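Local coordinates for glutamate racemase (Campylobacter jejuni, PDB 3UHF), which belongs to the aspartate, glutamate and hydantoin racemase family, alpha/beta enzymes with parallel sheets, and holds D-glutamic acid in its pocket, at residues Val232-Leu235 with Lys236-Asn240; Asp80-Glu83 with Gln84-Ile87. All coordinates share one frame; numbering follows the deposited sequence.

Contact 1 (Val232-Leu235 with Lys236-Asn240)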
ATOM      1  N   VAL A 232      -1.141   3.810  -8.882  1.00 23.07           N
ATOM      2  CA  VAL A 232      -0.598   4.263 -10.171  1.00 22.84           C
ATOM      3  C   VAL A 232      -1.693   4.912 -11.030  1.00 22.43           C
ATOM      4  O   VAL A 232      -1.513   6.008 -11.558  1.00 23.62           O
ATOM      5  CB  VAL A 232       0.086   3.127 -10.969  1.00 24.79           C
ATOM      6  CG1 VAL A 232       0.351   3.569 -12.398  1.00 24.96           C
ATOM      7  CG2 VAL A 232       1.395   2.695 -10.291  1.00 23.19           C
ATOM      8  N   GLU A 233      -2.838   4.248 -11.151  1.00 21.22           N
ATOM      9  CA  GLU A 233      -3.915   4.777 -11.990  1.00 23.42           C
ATOM     10  C   GLU A 233      -4.472   6.078 -11.411  1.00 26.46           C
ATOM     11  O   GLU A 233      -4.783   7.024 -12.135  1.00 26.68           O
ATOM     12  CB  GLU A 233      -5.025   3.741 -12.134  1.00 29.46           C
ATOM     13  CG  GLU A 233      -4.558   2.457 -12.795  1.00 29.36           C
ATOM     14  CD  GLU A 233      -3.958   2.721 -14.170  1.00 43.32           C
ATOM     15  OE1 GLU A 233      -4.663   3.309 -15.022  1.00 44.04           O
ATOM     16  OE2 GLU A 233      -2.781   2.359 -14.392  1.00 44.36           O
ATOM     17  N   PHE A 234      -4.596   6.096 -10.089  1.00 24.70           N
ATOM     18  CA  PHE A 234      -5.049   7.259  -9.334  1.00 24.73           C
ATOM     19  C   PHE A 234      -4.153   8.475  -9.572  1.00 28.04           C
ATOM     20  O   PHE A 234      -4.641   9.586  -9.810  1.00 27.84           O
ATOM     21  CB  PHE A 234      -5.082   6.865  -7.844  1.00 21.41           C
ATOM     22  CG  PHE A 234      -5.513   7.965  -6.903  1.00 27.48           C
ATOM     23  CD1 PHE A 234      -6.808   7.999  -6.406  1.00 31.27           C
ATOM     24  CD2 PHE A 234      -4.613   8.927  -6.479  1.00 31.88           C
ATOM     25  CE1 PHE A 234      -7.202   8.987  -5.526  1.00 37.50           C
ATOM     26  CE2 PHE A 234      -5.002   9.921  -5.604  1.00 41.45           C
ATOM     27  CZ  PHE A 234      -6.299   9.949  -5.122  1.00 39.41           C
ATOM     28  N   LEU A 235      -2.838   8.274  -9.499  1.00 25.62           N
ATOM     29  CA  LEU A 235      -1.899   9.377  -9.678  1.00 26.27           C
ATOM     30  C   LEU A 235      -1.927   9.962 -11.083  1.00 29.61           C
ATOM     31  O   LEU A 235      -1.832  11.183 -11.255  1.00 31.83           O
ATOM     32  CB  LEU A 235      -0.477   8.934  -9.337  1.00 27.58           C
ATOM     33  CG  LEU A 235      -0.310   8.680  -7.838  1.00 28.09           C
ATOM     34  CD1 LEU A 235       1.059   8.089  -7.539  1.00 29.61           C
ATOM     35  CD2 LEU A 235      -0.529   9.973  -7.070  1.00 30.99           C
ATOM     36  N   LYS A 236      -2.050   9.099 -12.088  1.00 28.71           N
ATOM     37  CA  LYS A 236      -2.105   9.574 -13.472  1.00 34.79           C
ATOM     38  C   LYS A 236      -3.310  10.478 -13.710  1.00 37.96           C
ATOM     39  O   LYS A 236      -3.270  11.394 -14.540  1.00 40.21           O
ATOM     40  CB  LYS A 236      -2.083   8.396 -14.450  1.00 35.93           C
ATOM     41  CG  LYS A 236      -0.748   7.640 -14.427  1.00 38.19           C
ATOM     42  CD  LYS A 236      -0.611   6.612 -15.545  1.00 40.86           C
ATOM     43  CE  LYS A 236      -1.377   5.340 -15.228  1.00 50.25           C
ATOM     44  NZ  LYS A 236      -0.974   4.202 -16.107  1.00 53.24           N
ATOM     45  N   GLU A 237      -4.380  10.239 -12.964  1.00 36.24           N
ATOM     46  CA  GLU A 237      -5.588  11.047 -13.093  1.00 42.26           C
ATOM     47  C   GLU A 237      -5.539  12.345 -12.280  1.00 41.06           C
ATOM     48  O   GLU A 237      -6.083  13.363 -12.697  1.00 42.37           O
ATOM     49  CB  GLU A 237      -6.800  10.232 -12.656  1.00 37.50           C
ATOM     50  CG  GLU A 237      -7.039   8.987 -13.475  1.00 42.68           C
ATOM     51  CD  GLU A 237      -7.867   7.966 -12.717  1.00 49.43           C
ATOM     52  OE1 GLU A 237      -8.154   6.886 -13.278  1.00 50.23           O
ATOM     53  OE2 GLU A 237      -8.216   8.251 -11.552  1.00 41.82           O
ATOM     54  N   ARG A 238      -4.909  12.289 -11.109  1.00 38.01           N
ATOM     55  CA  ARG A 238      -4.925  13.394 -10.150  1.00 42.57           C
ATOM     56  C   ARG A 238      -3.824  14.406 -10.399  1.00 46.33           C
ATOM     57  O   ARG A 238      -3.994  15.595 -10.144  1.00 53.05           O
ATOM     58  CB  ARG A 238      -4.771  12.870  -8.720  1.00 40.48           C
ATOM     59  CG  ARG A 238      -6.063  12.805  -7.930  1.00 52.71           C
ATOM     60  CD  ARG A 238      -6.951  11.689  -8.424  1.00 56.65           C
ATOM     61  NE  ARG A 238      -8.203  11.624  -7.677  1.00 62.05           N
ATOM     62  CZ  ARG A 238      -9.192  10.779  -7.954  1.00 63.14           C
ATOM     63  NH1 ARG A 238      -9.076   9.926  -8.965  1.00 56.83           N
ATOM     64  NH2 ARG A 238     -10.296  10.787  -7.222  1.00 63.26           N
ATOM     65  N   GLU A 239      -2.679  13.925 -10.858  1.00 44.35           N
ATOM     66  CA  GLU A 239      -1.536  14.794 -11.083  1.00 45.50           C
ATOM     67  C   GLU A 239      -1.187  14.849 -12.562  1.00 52.54           C
ATOM     68  O   GLU A 239      -1.691  14.061 -13.364  1.00 50.55           O
ATOM     69  CB  GLU A 239      -0.338  14.325 -10.250  1.00 48.68           C
ATOM     70  CG  GLU A 239      -0.574  14.401  -8.744  1.00 45.97           C
ATOM     71  CD  GLU A 239      -0.634  15.833  -8.229  1.00 52.77           C
ATOM     72  OE1 GLU A 239      -0.035  16.719  -8.864  1.00 53.84           O
ATOM     73  OE2 GLU A 239      -1.281  16.077  -7.189  1.00 55.23           O
ATOM     74  N   ASN A 240      -0.334  15.798 -12.921  1.00 59.12           N
ATOM     75  CA  ASN A 240       0.101  15.930 -14.297  1.00 76.03           C
ATOM     76  C   ASN A 240       1.435  15.223 -14.488  1.00 78.50           C
ATOM     77  O   ASN A 240       2.494  15.829 -14.327  1.00 82.75           O
ATOM     78  CB  ASN A 240       0.217  17.405 -14.670  1.00 86.39           C
ATOM     79  CG  ASN A 240       0.035  17.644 -16.147  1.00 95.88           C
ATOM     80  OD1 ASN A 240      -0.267  16.721 -16.907  1.00 99.27           O
ATOM     81  ND2 ASN A 240       0.210  18.892 -16.568  1.00101.89           N
TER
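Leu235 O, near the C-terminal end of helix 227-238, is gripped by two backbone amides. Glu239 N donates to Leu235 O at 2.9 Å, although Glu239 itself has left helical geometry, and Arg238 N adds a weak, bent bond to Leu235 O at 3.3 Å. One residue back, Phe234 O likewise takes Arg238 N at 3.0 Å and, weakly, Glu237 N. The same Arg238 covers one face of the Phe234 ring. The bend at chi2 (72°) helps bring Arg238 CD over the ring centre, 3.8 Å from the Phe234 centroid in a CH-pi contact. Beyond it the guanidinium lies flat on the ring, planes 13° apart, with Arg238 NE 3.5 Å from Phe234 CE1. Glu237 OE2 forms a salt bridge with Arg238 NH1 at the guanidinium edge, in its plane; ring and carboxylate together probably restrain rotation of the guanidinium. NH1 also pairs with Glu122, and Glu237 OE1 with Lys126, both as salt bridges. On another side of the helix Lys236 NZ forms a salt bridge with Glu233 OE2 at 3.1 Å, on the syn side but well out of the carboxylate plane, while Lys236 CE rests against Val232 CG1. Phe234 packs on helix 117-128, Val232 and Leu235 press on helix 37-45, and Tyr114 of strand 113-114 meets Phe234, Leu235 and Arg238, its OH hydrogen-bonded to Glu239 OE2.

Contact 2 (Asp80-Glu83 with Gln84-Ile87)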
ATOM      1  N   ASP A  80       8.663  14.462   9.046  1.00 37.91           N
ATOM      2  CA  ASP A  80       9.860  15.200   9.444  1.00 40.41           C
ATOM      3  C   ASP A  80      11.106  14.671   8.738  1.00 40.48           C
ATOM      4  O   ASP A  80      11.918  15.447   8.251  1.00 39.23           O
ATOM      5  CB  ASP A  80      10.076  15.123  10.954  1.00 49.16           C
ATOM      6  CG  ASP A  80       9.078  15.944  11.734  1.00 61.87           C
ATOM      7  OD1 ASP A  80       8.392  16.791  11.134  1.00 61.73           O
ATOM      8  OD2 ASP A  80       8.997  15.739  12.963  1.00 72.52           O
ATOM      9  N   PHE A  81      11.248  13.349   8.685  1.00 35.29           N
ATOM     10  CA  PHE A  81      12.390  12.726   8.021  1.00 35.61           C
ATOM     11  C   PHE A  81      12.500  13.144   6.564  1.00 36.82           C
ATOM     12  O   PHE A  81      13.594  13.391   6.059  1.00 38.09           O
ATOM     13  CB  PHE A  81      12.310  11.197   8.092  1.00 35.56           C
ATOM     14  CG  PHE A  81      13.377  10.505   7.292  1.00 36.95           C
ATOM     15  CD1 PHE A  81      14.653  10.341   7.816  1.00 47.33           C
ATOM     16  CD2 PHE A  81      13.114  10.035   6.014  1.00 38.14           C
ATOM     17  CE1 PHE A  81      15.646   9.715   7.079  1.00 47.29           C
ATOM     18  CE2 PHE A  81      14.102   9.411   5.271  1.00 40.18           C
ATOM     19  CZ  PHE A  81      15.369   9.251   5.803  1.00 39.66           C
ATOM     20  N   PHE A  82      11.355  13.219   5.892  1.00 36.51           N
ATOM     21  CA  PHE A  82      11.315  13.503   4.466  1.00 34.89           C
ATOM     22  C   PHE A  82      11.623  14.955   4.130  1.00 44.60           C
ATOM     23  O   PHE A  82      12.015  15.272   3.004  1.00 42.36           O
ATOM     24  CB  PHE A  82       9.945  13.133   3.897  1.00 33.50           C
ATOM     25  CG  PHE A  82       9.857  11.720   3.422  1.00 31.83           C
ATOM     26  CD1 PHE A  82       9.161  10.774   4.150  1.00 26.71           C
ATOM     27  CD2 PHE A  82      10.488  11.330   2.253  1.00 33.06           C
ATOM     28  CE1 PHE A  82       9.086   9.469   3.717  1.00 30.89           C
ATOM     29  CE2 PHE A  82      10.409  10.021   1.818  1.00 32.47           C
ATOM     30  CZ  PHE A  82       9.713   9.095   2.553  1.00 29.97           C
ATOM     31  N   GLU A  83      11.452  15.842   5.100  1.00 48.37           N
ATOM     32  CA  GLU A  83      11.541  17.270   4.801  1.00 52.34           C
ATOM     33  C   GLU A  83      12.953  17.707   4.406  1.00 52.16           C
ATOM     34  O   GLU A  83      13.144  18.803   3.887  1.00 53.67           O
ATOM     35  CB  GLU A  83      10.978  18.121   5.946  1.00 55.16           C
ATOM     36  CG  GLU A  83      11.952  18.443   7.056  1.00 69.87           C
ATOM     37  CD  GLU A  83      11.337  19.354   8.108  1.00 82.11           C
ATOM     38  OE1 GLU A  83      10.091  19.441   8.159  1.00 83.88           O
ATOM     39  OE2 GLU A  83      12.097  19.985   8.877  1.00 86.71           O
ATOM     40  N   GLN A  84      13.931  16.831   4.622  1.00 47.30           N
ATOM     41  CA  GLN A  84      15.307  17.104   4.229  1.00 49.77           C
ATOM     42  C   GLN A  84      15.547  16.837   2.741  1.00 51.80           C
ATOM     43  O   GLN A  84      16.612  17.159   2.215  1.00 50.59           O
ATOM     44  CB  GLN A  84      16.272  16.259   5.062  1.00 51.33           C
ATOM     45  CG  GLN A  84      16.190  14.772   4.765  1.00 49.63           C
ATOM     46  CD  GLN A  84      17.050  13.924   5.696  1.00 54.19           C
ATOM     47  OE1 GLN A  84      18.279  13.918   5.595  1.00 55.92           O
ATOM     48  NE2 GLN A  84      16.403  13.199   6.604  1.00 47.02           N
ATOM     49  N   PHE A  85      14.558  16.264   2.059  1.00 46.11           N
ATOM     50  CA  PHE A  85      14.768  15.776   0.692  1.00 47.20           C
ATOM     51  C   PHE A  85      14.214  16.638  -0.446  1.00 49.99           C
ATOM     52  O   PHE A  85      14.568  16.423  -1.606  1.00 56.04           O
ATOM     53  CB  PHE A  85      14.247  14.340   0.552  1.00 44.21           C
ATOM     54  CG  PHE A  85      15.080  13.326   1.279  1.00 43.28           C
ATOM     55  CD1 PHE A  85      16.323  12.958   0.791  1.00 50.77           C
ATOM     56  CD2 PHE A  85      14.629  12.747   2.451  1.00 39.50           C
ATOM     57  CE1 PHE A  85      17.097  12.031   1.458  1.00 49.76           C
ATOM     58  CE2 PHE A  85      15.400  11.818   3.120  1.00 41.25           C
ATOM     59  CZ  PHE A  85      16.635  11.462   2.622  1.00 46.64           C
ATOM     60  N   GLN A  86      13.357  17.600  -0.120  1.00 49.09           N
ATOM     61  CA  GLN A  86      12.704  18.432  -1.138  1.00 52.39           C
ATOM     62  C   GLN A  86      11.927  17.605  -2.170  1.00 52.49           C
ATOM     63  O   GLN A  86      12.220  17.653  -3.362  1.00 54.08           O
ATOM     64  CB  GLN A  86      13.716  19.342  -1.854  1.00 57.17           C
ATOM     65  CG  GLN A  86      14.390  20.378  -0.964  1.00 64.69           C
ATOM     66  CD  GLN A  86      15.707  19.892  -0.383  1.00 68.09           C
ATOM     67  OE1 GLN A  86      16.552  19.342  -1.092  1.00 69.95           O
ATOM     68  NE2 GLN A  86      15.888  20.096   0.917  1.00 66.52           N
ATOM     69  N   ILE A  87      10.937  16.845  -1.708  1.00 49.68           N
ATOM     70  CA  ILE A  87      10.147  16.009  -2.611  1.00 40.20           C
ATOM     71  C   ILE A  87       8.939  16.756  -3.168  1.00 38.10           C
ATOM     72  O   ILE A  87       8.420  17.673  -2.533  1.00 42.31           O
ATOM     73  CB  ILE A  87       9.672  14.719  -1.930  1.00 32.57           C
ATOM     74  CG1 ILE A  87       8.914  15.040  -0.641  1.00 30.72           C
ATOM     75  CG2 ILE A  87      10.856  13.813  -1.621  1.00 38.54           C
ATOM     76  CD1 ILE A  87       8.346  13.795   0.054  1.00 31.94           C
TER
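A type I beta turn from Phe82 to Phe85 carries the chain out of helix 68-82 toward strand 89-92, within the beta-alpha-beta crossover that joins strands 51-56 and 89-92 of the parallel five-stranded sheet. Its closing bond runs from Phe85 N to Phe82 O, 2.9 Å long and with the donor well above the carbonyl plane. A side chain ties the turn back to the helix a second time. Gln84 NE2 donates to Phe81 O over 2.9 Å, lying on a lone pair in the carbonyl plane, and the acceptor is close to the plane of the amide, which helps fix its rotation. With CG between the backbone N and the carbonyl carbon (chi1 68°), the otherwise extended chain of Gln84 heads back toward Phe81. There Gln84 NE2 also sits over one face of the Phe81 ring, 3.5 Å above the plane and offset toward the rim, ring and amide being steeply inclined to each other. Phe85 brings its edge to the same ring in an oblique aromatic pair, planes at 56°, with Phe85 CE2 3.5 Å from Phe81 CE2. Outside the turn, Phe81 stacks on Tyr55 and Phe85 meets Tyr253. Phe82 packs on Ile53 and Tyr55 of strand 51-56, and on its CD2 rests the methyl CD1 of Ile87, 3.9 Å away.

In the fold
Contacts 1 and 2 lie at separate places around the same five-stranded parallel sheet: their centres are 22 Å apart, their nearest atoms about 11 Å, and they do not touch. Contact 1 reaches the sheet at one outermost strand, 113-114, whereas contact 2 packs against strand 51-56 and against Tyr253 of the other outermost strand, 249-254. Neither includes a residue of the D-glutamic acid pocket. Contact 2 is nevertheless linked to it through the chain, since Val61, Pro62, Tyr63 and Gly64 of the pocket precede helix 68-82, from which the turn emerges; the Phe82 side chain lies about 13 Å from the ligand.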